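Local coordinates for uncharacterized protein (Pseudomonas aeruginosa UCBPP-PA14, PDB 3FD9) that acts as an antiactivator of the type III secretion regulon, probably by disrupting self-association and DNA binding of the transcriptional activator ExsA, at residues S20-R23 / I27-A30. Numbering follows the deposited sequence.
Sequences SLYR and IISA
Arg23 reaches across to the backbone of Ile28 and Ala30. Arg23 NE donates a hydrogen bond to Ile28 O at 2.8 Å, with an N-H...O angle of 160°. The carbonyl oxygen sits at the edge of the guanidinium, close to its plane. Ala30 N lies over one face, offset toward the rim, and Ala30 CB comes within 3.9 Å of Arg23 NH1. Arg23 CB points away from residues 27-30. Bends at chi2 (-93°) and chi3 (30°) bring the end of the side chain back to them.

One residue earlier, Tyr22 O takes two backbone N-H groups. Ile27 N donates to Tyr22 O at 2.9 Å; the bond from Ile28 N to Tyr22 O is weak, at 3.3 Å. Beside this pair, Tyr22 CB packs on Ile28 CG1 at 3.8 Å. Ile27 CG2 lies at the edge of the Tyr22 ring, 4.0 Å from Tyr22 CD2.

Further out, Tyr22 OH is hydrogen-bonded to Phe49 O, and its side chain also touches Leu58 of helix 52-60. Ser29 is the N-cap of helix 30-39, and its backbone N bonds to Gln32 OE1. Ser25 of the second subunit packs on Ala30.

The contact closes the short turn between helices 19-24 and 30-39 in the N-terminal domain. Tyr22 O and Ile28 O both receive N-H donors across it, from the backbone and from Arg23, which ties the loop after helix 19-24 to that helix.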
# COMPACT_ATOMS: atom_id res chain seq x y z
N SER A 20 10.95 1.37 -6.27
CA SER A 20 9.75 2.16 -6.10
C SER A 20 8.55 1.51 -6.78
O SER A 20 7.45 1.52 -6.24
CB SER A 20 9.97 3.56 -6.66
OG SER A 20 8.93 4.42 -6.25
N LEU A 21 8.75 0.93 -7.96
CA LEU A 21 7.68 0.21 -8.65
C LEU A 21 7.12 -0.91 -7.79
O LEU A 21 5.92 -1.17 -7.80
CB LEU A 21 8.20 -0.39 -9.96
CG LEU A 21 8.11 0.46 -11.23
CD1 LEU A 21 8.88 -0.20 -12.37
CD2 LEU A 21 6.65 0.71 -11.61
N TYR A 22 8.00 -1.57 -7.05
CA TYR A 22 7.61 -2.73 -6.27
C TYR A 22 6.96 -2.34 -4.95
O TYR A 22 6.10 -3.04 -4.45
CB TYR A 22 8.83 -3.62 -6.01
CG TYR A 22 9.33 -4.30 -7.26
CD1 TYR A 22 10.48 -3.87 -7.90
CD2 TYR A 22 8.63 -5.37 -7.81
CE1 TYR A 22 10.93 -4.49 -9.05
CE2 TYR A 22 9.07 -6.00 -8.95
CZ TYR A 22 10.22 -5.56 -9.57
OH TYR A 22 10.66 -6.19 -10.71
N ARG A 23 7.39 -1.22 -4.40
CA ARG A 23 6.78 -0.70 -3.20
C ARG A 23 5.38 -0.20 -3.53
O ARG A 23 4.40 -0.60 -2.88
CB ARG A 23 7.65 0.40 -2.60
CG ARG A 23 8.94 -0.12 -1.95
CD ARG A 23 8.78 -0.39 -0.46
NE ARG A 23 7.42 -0.77 -0.10
CZ ARG A 23 6.57 -0.00 0.59
NH1 ARG A 23 6.94 1.21 0.99
NH2 ARG A 23 5.35 -0.45 0.87
N ILE A 27 4.21 -5.16 -3.83
CA ILE A 27 4.83 -6.45 -4.09
C ILE A 27 5.83 -6.74 -2.99
O ILE A 27 6.01 -7.90 -2.58
CB ILE A 27 5.53 -6.45 -5.47
CG1 ILE A 27 4.50 -6.21 -6.57
CG2 ILE A 27 6.22 -7.78 -5.73
CD1 ILE A 27 3.44 -7.32 -6.65
N ILE A 28 6.48 -5.68 -2.51
CA ILE A 28 7.50 -5.76 -1.47
C ILE A 28 7.18 -4.73 -0.38
O ILE A 28 7.08 -3.53 -0.65
CB ILE A 28 8.88 -5.44 -2.06
CG1 ILE A 28 9.13 -6.29 -3.30
CG2 ILE A 28 9.97 -5.65 -1.04
CD1 ILE A 28 10.60 -6.46 -3.65
N SER A 29 7.03 -5.18 0.86
CA SER A 29 6.72 -4.26 1.95
C SER A 29 7.95 -3.42 2.31
O SER A 29 9.06 -3.74 1.92
CB SER A 29 6.22 -5.01 3.17
OG SER A 29 7.27 -5.76 3.76
N ALA A 30 7.73 -2.33 3.05
CA ALA A 30 8.83 -1.49 3.50
C ALA A 30 9.78 -2.31 4.36
O ALA A 30 11.00 -2.25 4.19
CB ALA A 30 8.32 -0.30 4.28